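Lipase (Acinetobacter baumannii, PDB 4OPM) probably hydrolyses the ester bonds of lipids such as triacylglycerols, as a putative lipase built on the alpha/beta hydrolase fold. Local coordinates at residues Y92-L97 with A126-G131; T46-H51 with E99-F104; G146-S151 with A216-Y221; G52-R57 with P205-L210; D224-L229 with N254-L259. One frame throughout, in Å; residues are numbered along the deposited sequence.

Interaction 1 of 5, residues Y92-L97 with A126-G131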
# COMPACT_ATOMS: atom_id res chain seq x y z
N TYR A 92 16.74 0.42 -0.19
CA TYR A 92 15.32 0.36 -0.53
C TYR A 92 14.79 -1.06 -0.79
O TYR A 92 13.69 -1.21 -1.34
CB TYR A 92 15.05 1.23 -1.77
CG TYR A 92 15.21 2.71 -1.52
CD1 TYR A 92 14.15 3.48 -1.06
CD2 TYR A 92 16.42 3.35 -1.77
CE1 TYR A 92 14.29 4.85 -0.85
CE2 TYR A 92 16.58 4.71 -1.55
CZ TYR A 92 15.51 5.46 -1.09
OH TYR A 92 15.65 6.81 -0.87
N SER A 93 15.53 -2.11 -0.38
CA SER A 93 15.05 -3.48 -0.59
C SER A 93 13.81 -3.76 0.26
O SER A 93 13.68 -3.20 1.34
CB SER A 93 16.14 -4.49 -0.27
OG SER A 93 16.32 -4.62 1.13
N VAL A 94 12.91 -4.65 -0.23
CA VAL A 94 11.69 -5.05 0.49
C VAL A 94 12.08 -5.60 1.90
O VAL A 94 11.48 -5.13 2.87
CB VAL A 94 10.81 -6.04 -0.34
CG1 VAL A 94 9.66 -6.60 0.49
CG2 VAL A 94 10.28 -5.34 -1.58
N PRO A 95 13.11 -6.48 2.07
CA PRO A 95 13.50 -6.90 3.44
C PRO A 95 13.83 -5.72 4.36
O PRO A 95 13.43 -5.75 5.52
CB PRO A 95 14.74 -7.78 3.20
CG PRO A 95 14.54 -8.33 1.82
CD PRO A 95 13.93 -7.18 1.06
N ASN A 96 14.55 -4.69 3.86
CA ASN A 96 14.89 -3.52 4.69
C ASN A 96 13.66 -2.66 4.98
O ASN A 96 13.51 -2.16 6.09
CB ASN A 96 16.01 -2.66 4.09
CG ASN A 96 16.59 -1.71 5.10
OD1 ASN A 96 16.86 -2.09 6.24
ND2 ASN A 96 16.74 -0.43 4.74
N LEU A 97 12.75 -2.53 4.00
CA LEU A 97 11.52 -1.77 4.23
C LEU A 97 10.68 -2.44 5.33
O LEU A 97 10.20 -1.75 6.23
CB LEU A 97 10.71 -1.60 2.92
CG LEU A 97 11.39 -0.79 1.81
CD1 LEU A 97 10.57 -0.82 0.53
CD2 LEU A 97 11.68 0.65 2.23
N ALA A 126 3.62 -6.23 3.77
CA ALA A 126 2.71 -6.76 4.80
C ALA A 126 2.93 -8.28 4.99
O ALA A 126 2.99 -8.74 6.13
CB ALA A 126 1.26 -6.45 4.45
N LEU A 127 3.11 -9.02 3.88
CA LEU A 127 3.37 -10.47 3.89
C LEU A 127 4.68 -10.80 4.61
O LEU A 127 4.71 -11.68 5.47
CB LEU A 127 3.39 -11.03 2.45
CG LEU A 127 2.00 -11.25 1.80
CD1 LEU A 127 2.10 -11.33 0.28
CD2 LEU A 127 1.32 -12.49 2.35
N LEU A 128 5.75 -10.06 4.30
CA LEU A 128 7.05 -10.27 4.94
C LEU A 128 6.95 -9.96 6.44
O LEU A 128 7.46 -10.72 7.26
CB LEU A 128 8.13 -9.43 4.26
CG LEU A 128 9.58 -9.89 4.43
CD1 LEU A 128 9.76 -11.38 4.06
CD2 LEU A 128 10.51 -9.02 3.60
N TYR A 129 6.25 -8.88 6.79
CA TYR A 129 6.03 -8.47 8.17
C TYR A 129 5.27 -9.57 8.94
O TYR A 129 5.71 -9.96 10.02
CB TYR A 129 5.24 -7.14 8.21
CG TYR A 129 5.19 -6.52 9.59
CD1 TYR A 129 4.31 -6.99 10.56
CD2 TYR A 129 5.98 -5.41 9.90
CE1 TYR A 129 4.23 -6.39 11.82
CE2 TYR A 129 5.91 -4.80 11.15
CZ TYR A 129 5.03 -5.29 12.10
OH TYR A 129 4.96 -4.71 13.35
N ALA A 130 4.16 -10.10 8.35
CA ALA A 130 3.33 -11.14 8.96
C ALA A 130 4.10 -12.44 9.19
O ALA A 130 3.85 -13.12 10.19
CB ALA A 130 2.13 -11.42 8.08
N GLY A 131 5.02 -12.75 8.28
CA GLY A 131 5.86 -13.94 8.37
C GLY A 131 6.96 -13.80 9.41
O GLY A 131 7.24 -14.75 10.14
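L128 meets V94 and P95 through a single methyl group, and the contact illustrates how one leucine branch can bridge two helices whose backbones stay well apart. The closest CA atoms, those of P95 and L128, are 7.4 Å from each other. L128 swings its CG away from its own amide nitrogen (chi1 -158°), which carries the isobutyl end outward from helix 121-132 and brings CD2 to the first turn of helix 94-107. There CD2 lies 3.7 Å from P95 CA and 3.9 Å from P95 N, so it rests on the backbone of the proline more closely than on its ring; P95 CB is further off, at 4.4 Å from the same CD2. P95 directs its CB away from L128, which is why the methyl meets CA and N first. V94 supplies the other wall: its CG1 is 4.0 Å from L128 CD2, and the two side chains run at a slant to one another instead of end on.

The turn that receives the methyl is fixed at its start. S93 occupies the N-cap position, and its OG accepts a bond from N96 N at 3.3 Å. Behind V94, L121 and I125 of helix 121-132 continue the apolar packing, whereas a polyethylene glycol molecule approaches L128. With no hydrogen bond or charge across the two segments, the joint rests on dispersion and on the fit of methyl groups against a helix start, with no directional bond between them.

Interaction 2 of 5, residues T46-H51 with E99-F104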
# COMPACT_ATOMS: atom_id res chain seq x y z
N THR A 46 -5.62 -1.11 16.62
CA THR A 46 -4.68 -0.48 15.70
C THR A 46 -4.73 -1.11 14.31
O THR A 46 -4.75 -2.34 14.18
CB THR A 46 -3.25 -0.52 16.26
OG1 THR A 46 -3.25 0.12 17.53
CG2 THR A 46 -2.23 0.16 15.35
N LEU A 47 -4.73 -0.23 13.29
CA LEU A 47 -4.69 -0.60 11.86
C LEU A 47 -3.52 0.08 11.20
O LEU A 47 -3.42 1.32 11.21
CB LEU A 47 -5.96 -0.28 11.02
CG LEU A 47 -7.38 -0.49 11.52
CD1 LEU A 47 -8.38 -0.06 10.46
CD2 LEU A 47 -7.65 -1.92 11.86
N LEU A 48 -2.62 -0.71 10.60
CA LEU A 48 -1.47 -0.19 9.88
C LEU A 48 -1.73 -0.35 8.38
O LEU A 48 -1.93 -1.48 7.92
CB LEU A 48 -0.17 -0.91 10.31
CG LEU A 48 1.13 -0.51 9.58
CD1 LEU A 48 1.53 0.93 9.90
CD2 LEU A 48 2.27 -1.48 9.92
N LEU A 49 -1.75 0.78 7.64
CA LEU A 49 -2.04 0.77 6.20
C LEU A 49 -0.79 1.10 5.43
O LEU A 49 -0.18 2.14 5.67
CB LEU A 49 -3.18 1.76 5.83
CG LEU A 49 -4.46 1.68 6.66
CD1 LEU A 49 -5.47 2.72 6.21
CD2 LEU A 49 -5.07 0.30 6.59
N ILE A 50 -0.39 0.17 4.52
CA ILE A 50 0.88 0.28 3.78
C ILE A 50 0.64 0.50 2.28
O ILE A 50 0.09 -0.38 1.62
CB ILE A 50 1.77 -0.98 4.00
CG1 ILE A 50 1.81 -1.41 5.49
CG2 ILE A 50 3.19 -0.77 3.43
CD1 ILE A 50 2.42 -2.79 5.72
N HIS A 51 1.06 1.67 1.76
CA HIS A 51 0.91 2.01 0.34
C HIS A 51 1.92 1.23 -0.53
O HIS A 51 2.82 0.56 -0.01
CB HIS A 51 1.06 3.54 0.12
CG HIS A 51 2.44 4.06 0.35
ND1 HIS A 51 3.46 3.87 -0.59
CD2 HIS A 51 2.94 4.75 1.40
CE1 HIS A 51 4.53 4.47 -0.08
NE2 HIS A 51 4.26 5.02 1.11
N GLU A 99 11.76 -4.55 7.81
CA GLU A 99 12.47 -4.44 9.09
C GLU A 99 12.38 -3.00 9.62
O GLU A 99 12.15 -2.83 10.80
CB GLU A 99 13.93 -4.90 8.95
CG GLU A 99 14.67 -4.95 10.28
CD GLU A 99 15.38 -3.67 10.70
OE1 GLU A 99 15.69 -2.85 9.81
OE2 GLU A 99 15.64 -3.50 11.91
N LYS A 100 12.57 -1.98 8.75
CA LYS A 100 12.51 -0.58 9.21
C LYS A 100 11.07 -0.20 9.58
O LYS A 100 10.87 0.57 10.53
CB LYS A 100 13.11 0.39 8.18
CG LYS A 100 14.63 0.23 8.00
CD LYS A 100 15.42 0.49 9.31
CE LYS A 100 16.91 0.41 9.14
NZ LYS A 100 17.37 -0.99 8.86
N LEU A 101 10.06 -0.79 8.91
CA LEU A 101 8.67 -0.56 9.28
C LEU A 101 8.43 -1.14 10.68
O LEU A 101 7.78 -0.49 11.49
CB LEU A 101 7.72 -1.17 8.24
CG LEU A 101 6.23 -0.98 8.51
CD1 LEU A 101 5.82 0.48 8.38
CD2 LEU A 101 5.41 -1.86 7.57
N ARG A 102 9.01 -2.32 11.00
CA ARG A 102 8.89 -2.89 12.35
C ARG A 102 9.50 -1.93 13.40
O ARG A 102 8.90 -1.70 14.45
CB ARG A 102 9.54 -4.28 12.44
CG ARG A 102 9.54 -4.90 13.85
CD ARG A 102 8.14 -5.22 14.34
NE ARG A 102 8.15 -5.57 15.76
CZ ARG A 102 7.12 -5.41 16.59
NH1 ARG A 102 5.98 -4.90 16.14
NH2 ARG A 102 7.22 -5.76 17.86
N ARG A 103 10.69 -1.35 13.10
CA ARG A 103 11.35 -0.39 14.00
C ARG A 103 10.44 0.83 14.24
O ARG A 103 10.35 1.32 15.37
CB ARG A 103 12.73 0.05 13.47
CG ARG A 103 13.76 -1.07 13.27
CD ARG A 103 14.35 -1.63 14.56
NE ARG A 103 13.47 -2.59 15.24
CZ ARG A 103 13.38 -3.89 14.95
NH1 ARG A 103 14.10 -4.41 13.95
NH2 ARG A 103 12.57 -4.68 15.63
N PHE A 104 9.75 1.28 13.17
CA PHE A 104 8.80 2.38 13.24
C PHE A 104 7.62 2.02 14.16
O PHE A 104 7.26 2.81 15.01
CB PHE A 104 8.30 2.79 11.84
CG PHE A 104 7.07 3.67 11.88
CD1 PHE A 104 7.18 5.02 12.19
CD2 PHE A 104 5.80 3.14 11.66
CE1 PHE A 104 6.04 5.84 12.27
CE2 PHE A 104 4.66 3.96 11.72
CZ PHE A 104 4.79 5.30 12.04
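L48 and I50 of the central strand 46-50 meet L101 of helix 94-107 in the buried layer between the sheet and a covering helix of an alpha/beta hydrolase. The contact converges on L101 CD2. I50 CD1 comes to 3.6 Å of that methyl and L48 CD2 to 3.9 Å, and both strand residues reach toward the leucine tip to tip. L101 holds CG anti to the backbone N (chi1 -179°), which extends the chain from the helix down to the strand, and its CD2 is thus gripped by methyls from two residues on one face of the strand.

On the helix itself the chemistry reverses. E99 divides its carboxylate between two cations: K100 NZ meets OE1 on the syn side at 2.7 Å, while R103 NH1 meets OE2 on the anti side, also at 2.7 Å, with OE2 close to the guanidinium plane.

I50 also packs on A126 and on the possible nucleophile elbow that follows strand 114-119. Helix 94-107 connects strands 72-76 and 114-119 and passes over strand 46-50, which lies between them: a beta-alpha-beta crossover characteristic of the alpha/beta hydrolase fold.

Interaction 3 of 5, residues G146-S151 with A216-Y221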
# COMPACT_ATOMS: atom_id res chain seq x y z
N GLY A 146 1.57 -7.71 -4.23
CA GLY A 146 2.70 -8.29 -4.94
C GLY A 146 3.08 -9.61 -4.29
O GLY A 146 2.51 -10.01 -3.26
N GLY A 147 4.06 -10.27 -4.88
CA GLY A 147 4.57 -11.55 -4.43
C GLY A 147 5.22 -12.24 -5.61
O GLY A 147 5.41 -11.62 -6.66
N ILE A 148 5.56 -13.51 -5.45
CA ILE A 148 6.21 -14.27 -6.53
C ILE A 148 5.31 -15.47 -6.78
O ILE A 148 5.24 -16.38 -5.96
CB ILE A 148 7.70 -14.63 -6.24
CG1 ILE A 148 8.46 -13.40 -5.66
CG2 ILE A 148 8.34 -15.11 -7.53
CD1 ILE A 148 9.96 -13.64 -5.24
N PHE A 149 4.59 -15.43 -7.92
CA PHE A 149 3.51 -16.36 -8.21
C PHE A 149 3.72 -17.27 -9.40
O PHE A 149 4.22 -16.83 -10.43
CB PHE A 149 2.23 -15.52 -8.46
CG PHE A 149 1.92 -14.49 -7.38
CD1 PHE A 149 1.42 -14.89 -6.14
CD2 PHE A 149 2.11 -13.13 -7.61
CE1 PHE A 149 1.14 -13.95 -5.14
CE2 PHE A 149 1.82 -12.19 -6.61
CZ PHE A 149 1.33 -12.61 -5.38
N ARG A 150 3.22 -18.51 -9.29
CA ARG A 150 3.23 -19.48 -10.38
C ARG A 150 2.19 -19.09 -11.43
O ARG A 150 2.39 -19.37 -12.61
CB ARG A 150 2.93 -20.90 -9.88
CG ARG A 150 4.03 -21.48 -9.01
CD ARG A 150 3.81 -22.94 -8.69
NE ARG A 150 4.35 -23.26 -7.37
CZ ARG A 150 5.64 -23.50 -7.11
NH1 ARG A 150 6.53 -23.49 -8.09
NH2 ARG A 150 6.03 -23.76 -5.87
N SER A 151 1.09 -18.44 -11.00
CA SER A 151 -0.02 -18.06 -11.88
C SER A 151 0.19 -16.67 -12.52
O SER A 151 -0.71 -16.19 -13.23
CB SER A 151 -1.35 -18.13 -11.12
OG SER A 151 -1.44 -17.14 -10.11
N ALA A 216 16.30 -7.09 -8.67
CA ALA A 216 17.32 -7.95 -8.06
C ALA A 216 16.68 -8.99 -7.11
O ALA A 216 17.08 -10.15 -7.15
CB ALA A 216 18.34 -7.11 -7.30
N LEU A 217 15.66 -8.59 -6.30
CA LEU A 217 14.96 -9.49 -5.38
C LEU A 217 14.26 -10.62 -6.15
O LEU A 217 14.35 -11.79 -5.75
CB LEU A 217 13.94 -8.70 -4.52
CG LEU A 217 13.32 -9.46 -3.35
CD1 LEU A 217 14.29 -9.57 -2.17
CD2 LEU A 217 12.04 -8.77 -2.89
N ASN A 218 13.61 -10.28 -7.28
CA ASN A 218 12.93 -11.25 -8.14
C ASN A 218 13.93 -12.25 -8.79
O ASN A 218 13.56 -13.38 -9.10
CB ASN A 218 12.11 -10.53 -9.21
CG ASN A 218 11.24 -11.45 -10.02
OD1 ASN A 218 10.24 -11.98 -9.54
ND2 ASN A 218 11.64 -11.69 -11.26
N LYS A 219 15.20 -11.84 -8.98
CA LYS A 219 16.23 -12.73 -9.52
C LYS A 219 16.70 -13.72 -8.47
O LYS A 219 17.11 -14.82 -8.82
CB LYS A 219 17.44 -11.95 -10.05
CG LYS A 219 17.16 -11.21 -11.34
CD LYS A 219 18.35 -10.38 -11.79
CE LYS A 219 18.02 -9.59 -13.03
NZ LYS A 219 19.06 -8.57 -13.32
N VAL A 220 16.68 -13.31 -7.18
CA VAL A 220 17.16 -14.14 -6.07
C VAL A 220 16.10 -15.17 -5.64
O VAL A 220 16.43 -16.35 -5.49
CB VAL A 220 17.59 -13.27 -4.85
CG1 VAL A 220 17.95 -14.13 -3.64
CG2 VAL A 220 18.76 -12.36 -5.22
N TYR A 221 14.86 -14.72 -5.43
CA TYR A 221 13.79 -15.56 -4.91
C TYR A 221 12.83 -16.03 -6.01
O TYR A 221 12.74 -15.43 -7.08
CB TYR A 221 13.04 -14.83 -3.78
CG TYR A 221 13.97 -14.55 -2.61
CD1 TYR A 221 14.41 -15.58 -1.79
CD2 TYR A 221 14.44 -13.26 -2.37
CE1 TYR A 221 15.31 -15.34 -0.75
CE2 TYR A 221 15.34 -13.01 -1.33
CZ TYR A 221 15.77 -14.05 -0.52
OH TYR A 221 16.64 -13.85 0.52
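The torsions of I148 aim its longer branch at Y221: CG1 stands opposite the carbonyl carbon (chi1 -45°) and the chain then runs on extended (chi2 176°), carrying CD1 forward to the end of helix 190-220. That methyl comes within 3.6 Å of Y221 CB and 3.8 Å of Y221 O, so it touches the base of the tyrosine and its backbone, not its ring. Y221, the first residue to leave helical geometry, directs CB at the loop, yet its ring turns back over its own helix, where V220 CG1 sits 3.6 Å above the ring plane and over its centre.

The second branch of I148 deals with N218. CG2 lies 4.2 Å from N218 OD1, a loose approach between a methyl and an amide oxygen with no hydrogen bond involved. The first side-chain bond of N218 does not aim at the loop, but its torsion (chi1 -173°) brings the amide end nearer. One isoleucine thus spreads two branches over one helical turn and the residue that ends it, in a shallow surface contact.

Loop 146-151 follows strand 137-143. It also leans on helix 223-231, through I148 on P223 and F226, and on helix 251-259, through F149 on V252 and L256; F149 meets F226 edge to face. L217 of helix 190-220, probably part of a cap, rests on V94 and P95 of helix 94-107, which places the contact between that helix and those flanking the sheet.

Interaction 4 of 5, residues G52-R57 with P205-L210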
# COMPACT_ATOMS: atom_id res chain seq x y z
N GLY A 52 1.78 1.36 -1.84
CA GLY A 52 2.63 0.67 -2.81
C GLY A 52 3.73 1.52 -3.42
O GLY A 52 3.98 2.65 -2.98
N LEU A 53 4.38 0.97 -4.47
CA LEU A 53 5.52 1.60 -5.16
C LEU A 53 5.15 2.95 -5.75
O LEU A 53 4.15 3.05 -6.45
CB LEU A 53 6.04 0.66 -6.26
CG LEU A 53 7.16 1.18 -7.19
CD1 LEU A 53 8.46 1.36 -6.45
CD2 LEU A 53 7.37 0.20 -8.33
N ALA A 54 5.96 3.99 -5.43
CA ALA A 54 5.79 5.40 -5.86
C ALA A 54 4.48 6.01 -5.33
O ALA A 54 4.13 7.13 -5.71
CB ALA A 54 5.84 5.53 -7.38
N GLY A 55 3.80 5.31 -4.43
CA GLY A 55 2.59 5.82 -3.80
C GLY A 55 2.92 6.67 -2.60
O GLY A 55 4.04 7.16 -2.47
N SER A 56 1.93 6.87 -1.71
CA SER A 56 2.14 7.64 -0.47
C SER A 56 1.01 7.32 0.50
O SER A 56 0.00 6.69 0.11
CB SER A 56 2.20 9.14 -0.76
OG SER A 56 0.91 9.70 -0.92
N ARG A 57 1.14 7.80 1.74
CA ARG A 57 0.10 7.62 2.75
C ARG A 57 -1.28 8.13 2.26
O ARG A 57 -2.30 7.54 2.63
CB ARG A 57 0.47 8.33 4.06
CG ARG A 57 0.66 9.85 3.98
CD ARG A 57 1.42 10.35 5.18
NE ARG A 57 1.90 11.72 5.00
CZ ARG A 57 1.37 12.78 5.60
NH1 ARG A 57 0.34 12.65 6.43
NH2 ARG A 57 1.89 13.99 5.40
N PRO A 205 14.36 9.56 -8.70
CA PRO A 205 15.64 8.88 -8.42
C PRO A 205 15.50 7.79 -7.34
O PRO A 205 16.15 6.75 -7.43
CB PRO A 205 16.57 10.01 -7.96
CG PRO A 205 15.96 11.26 -8.50
CD PRO A 205 14.49 11.03 -8.48
N GLN A 206 14.63 8.03 -6.34
CA GLN A 206 14.40 7.07 -5.25
C GLN A 206 13.55 5.90 -5.76
O GLN A 206 13.88 4.75 -5.45
CB GLN A 206 13.77 7.75 -4.03
CG GLN A 206 14.67 8.81 -3.41
CD GLN A 206 14.04 9.43 -2.19
OE1 GLN A 206 14.05 8.84 -1.10
NE2 GLN A 206 13.50 10.63 -2.34
N THR A 207 12.50 6.17 -6.55
CA THR A 207 11.64 5.14 -7.13
C THR A 207 12.48 4.21 -8.01
O THR A 207 12.29 2.99 -7.97
CB THR A 207 10.49 5.78 -7.91
OG1 THR A 207 9.88 6.78 -7.10
CG2 THR A 207 9.43 4.76 -8.32
N GLN A 208 13.42 4.78 -8.80
CA GLN A 208 14.30 4.00 -9.66
C GLN A 208 15.14 3.02 -8.80
O GLN A 208 15.29 1.85 -9.19
CB GLN A 208 15.21 4.93 -10.49
CG GLN A 208 16.16 4.21 -11.48
CD GLN A 208 15.46 3.50 -12.63
OE1 GLN A 208 15.04 2.34 -12.53
NE2 GLN A 208 15.36 4.16 -13.77
N LYS A 209 15.63 3.47 -7.63
CA LYS A 209 16.42 2.63 -6.72
C LYS A 209 15.55 1.48 -6.19
O LYS A 209 16.01 0.34 -6.15
CB LYS A 209 17.01 3.45 -5.56
CG LYS A 209 18.16 4.35 -6.00
CD LYS A 209 18.65 5.24 -4.86
CE LYS A 209 19.93 5.94 -5.25
NZ LYS A 209 20.41 6.83 -4.17
N LEU A 210 14.29 1.79 -5.80
CA LEU A 210 13.32 0.81 -5.31
C LEU A 210 13.08 -0.27 -6.38
O LEU A 210 13.16 -1.46 -6.08
CB LEU A 210 11.99 1.52 -4.95
CG LEU A 210 11.92 2.15 -3.57
CD1 LEU A 210 11.03 3.39 -3.58
CD2 LEU A 210 11.40 1.15 -2.55
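L53 and A54, at the two central positions of a type II turn, pack against T207 on helix 190-220, and the contact is closest where small apolar groups meet. T207 CG2 is the shared surface: A54 CB lies 3.8 Å from it and L53 CD1 4.0 Å. The threonine points this methyl at the turn by placing it opposite its own backbone N, which leaves OG1 on the other branch, directed back along the helix to Q203 O in a weak hydrogen bond. L53 CD1 goes on to L210 CB at 3.8 Å, and the two leucines run alongside one another in opposing senses, so that CD1 touches the root of L210 and not its tip. The extended chi1 of L53 (175°) delivers CD1 there, since its CB does not itself point at the helix. The turn is closed by a bond from G55 N to G52 O, 3.0 Å long.

Away from this patch the contact opens. L53 stays partly exposed, and a polyethylene glycol molecule lies about 4 Å from its side chain; P205 and K209 on the helix face solvent. The rest of the loop is held by polar means instead, R57 forming salt bridges with D77 and E83. The turn follows strand 46-50, and in many alpha/beta hydrolases the loop at this place, after a His-Gly pair like H51-G52, contributes to the oxyanion hole; L53 lies near the probable catalytic triad. Packing of such a loop against a helix inserted between strands 137-143 and 237-242 is consistent with a lipase cap over the active-site entrance.

Interaction 5 of 5, residues D224-L229 with N254-L259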
# COMPACT_ATOMS: atom_id res chain seq x y z
N ASP A 224 8.77 -20.82 -5.24
CA ASP A 224 9.10 -21.78 -4.17
C ASP A 224 9.43 -21.04 -2.86
O ASP A 224 8.92 -21.40 -1.80
CB ASP A 224 10.26 -22.70 -4.57
CG ASP A 224 9.87 -23.91 -5.39
OD1 ASP A 224 8.66 -24.15 -5.57
OD2 ASP A 224 10.79 -24.63 -5.85
N SER A 225 10.25 -19.97 -2.95
CA SER A 225 10.62 -19.12 -1.81
C SER A 225 9.39 -18.47 -1.20
O SER A 225 9.24 -18.42 0.03
CB SER A 225 11.60 -18.02 -2.23
OG SER A 225 12.60 -18.47 -3.12
N PHE A 226 8.48 -18.00 -2.07
CA PHE A 226 7.26 -17.32 -1.65
C PHE A 226 6.33 -18.29 -0.93
O PHE A 226 5.69 -17.89 0.05
CB PHE A 226 6.58 -16.69 -2.86
CG PHE A 226 5.41 -15.80 -2.50
CD1 PHE A 226 5.62 -14.56 -1.91
CD2 PHE A 226 4.11 -16.20 -2.77
CE1 PHE A 226 4.53 -13.75 -1.56
CE2 PHE A 226 3.03 -15.39 -2.45
CZ PHE A 226 3.24 -14.17 -1.84
N ALA A 227 6.28 -19.57 -1.38
CA ALA A 227 5.47 -20.61 -0.74
C ALA A 227 6.01 -20.91 0.67
O ALA A 227 5.22 -21.13 1.59
CB ALA A 227 5.46 -21.87 -1.59
N VAL A 228 7.35 -20.87 0.85
CA VAL A 228 7.99 -21.09 2.15
C VAL A 228 7.58 -19.95 3.11
O VAL A 228 7.20 -20.21 4.25
CB VAL A 228 9.53 -21.26 2.02
CG1 VAL A 228 10.23 -21.19 3.38
CG2 VAL A 228 9.88 -22.57 1.31
N LEU A 229 7.62 -18.70 2.62
CA LEU A 229 7.22 -17.54 3.42
C LEU A 229 5.73 -17.63 3.83
O LEU A 229 5.42 -17.49 5.01
CB LEU A 229 7.49 -16.23 2.64
CG LEU A 229 6.80 -14.94 3.19
CD1 LEU A 229 7.38 -14.54 4.55
CD2 LEU A 229 6.90 -13.79 2.20
N ASN A 254 -6.41 -16.19 -6.29
CA ASN A 254 -6.70 -17.59 -5.93
C ASN A 254 -5.43 -18.30 -5.47
O ASN A 254 -5.50 -19.12 -4.57
CB ASN A 254 -7.36 -18.37 -7.08
CG ASN A 254 -8.81 -18.02 -7.27
OD1 ASN A 254 -9.32 -17.99 -8.40
ND2 ASN A 254 -9.52 -17.73 -6.18
N GLU A 255 -4.27 -17.95 -6.05
CA GLU A 255 -3.01 -18.54 -5.62
C GLU A 255 -2.71 -18.11 -4.16
O GLU A 255 -2.39 -18.97 -3.32
CB GLU A 255 -1.88 -18.14 -6.56
CG GLU A 255 -0.60 -18.91 -6.28
CD GLU A 255 0.54 -18.66 -7.23
OE1 GLU A 255 0.30 -18.12 -8.34
OE2 GLU A 255 1.68 -19.05 -6.89
N LEU A 256 -2.89 -16.80 -3.82
CA LEU A 256 -2.70 -16.31 -2.45
C LEU A 256 -3.63 -17.04 -1.48
O LEU A 256 -3.17 -17.45 -0.41
CB LEU A 256 -2.91 -14.79 -2.35
CG LEU A 256 -1.77 -13.90 -2.82
CD1 LEU A 256 -2.25 -12.45 -2.97
CD2 LEU A 256 -0.56 -13.97 -1.85
N LYS A 257 -4.89 -17.27 -1.89
CA LYS A 257 -5.88 -18.00 -1.10
C LYS A 257 -5.37 -19.43 -0.82
O LYS A 257 -5.43 -19.87 0.32
CB LYS A 257 -7.25 -18.03 -1.83
CG LYS A 257 -8.28 -19.04 -1.27
CD LYS A 257 -8.78 -18.63 0.10
CE LYS A 257 -9.92 -19.48 0.59
NZ LYS A 257 -9.45 -20.78 1.13
N ARG A 258 -4.82 -20.12 -1.84
CA ARG A 258 -4.29 -21.47 -1.69
C ARG A 258 -3.06 -21.51 -0.77
O ARG A 258 -2.89 -22.47 -0.02
CB ARG A 258 -3.92 -22.06 -3.06
CG ARG A 258 -5.12 -22.38 -3.96
CD ARG A 258 -4.73 -23.23 -5.17
NE ARG A 258 -3.79 -22.58 -6.09
CZ ARG A 258 -4.14 -21.76 -7.08
NH1 ARG A 258 -5.42 -21.46 -7.28
NH2 ARG A 258 -3.22 -21.22 -7.86
N LEU A 259 -2.22 -20.46 -0.81
CA LEU A 259 -0.97 -20.38 -0.06
C LEU A 259 -1.15 -20.00 1.41
O LEU A 259 -0.32 -20.39 2.24
CB LEU A 259 -0.00 -19.39 -0.73
CG LEU A 259 0.63 -19.84 -2.07
CD1 LEU A 259 1.37 -18.69 -2.72
CD2 LEU A 259 1.58 -21.04 -1.88
O HOH W 1 2.05 -21.65 1.79
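A227 O and L259 O are joined by one water that donates to both, a small case of solvent joining two helix backbones. Its bond to L259 O, at the last residue of helix 251-259, is 2.7 Å; that to A227 O is longer, 3.2 Å. A227 O is also in a hydrogen bond with T230 OG1, so the oxygen has polar company on the helix as well as from the water.

Apart from the water bridge, the contact is apolar. F226 sends its ring toward the other helix with CG opposite the backbone N (chi1 -172°), and two leucine methyls meet the ring at its rim. L256 CD2 sits in the ring plane, 3.8 Å from F226 CZ, and L259 CD1 lies near that plane, 3.7 Å from F226 CD2. Both leucine side chains cross the phenylalanine at about a right angle. L259 uses its other branch as well, CD2 resting 4.0 Å from A227 CB, so that this residue straddles the ring and the alanine. Over these short segments the axes approach to 10.9 Å at an angle of 49°.

The two helices precede and follow strand 237-242. Helix 251-259 packs on that strand through L256, which touches I239 and W241, while helix 223-231 leans on helix 121-132 through F226 on L127 and L229 on L128.

How the interactions relate
Interaction 2 is the buried member, a strand methyl pair meeting a helix leucine, while interaction 3 is a surface contact; interactions 1, 4 and 5 are partly buried. Interactions 1 and 2 share helix 94-107 and are tied by a hydrogen bond between Y129 and R102. Interactions 3 and 4 both draw on helix 190-220 but do not touch. Interaction 4 reaches interaction 1 through Y92 and Q206, whereas interactions 3 and 5 are knit by the R150-D224 salt bridge and the S151-E255 hydrogen bond. No contact has a direct hydrogen bond between its segments; interaction 3 sets methyls near polar oxygens, and only interaction 5 adds a bridging water, between two backbone carbonyls.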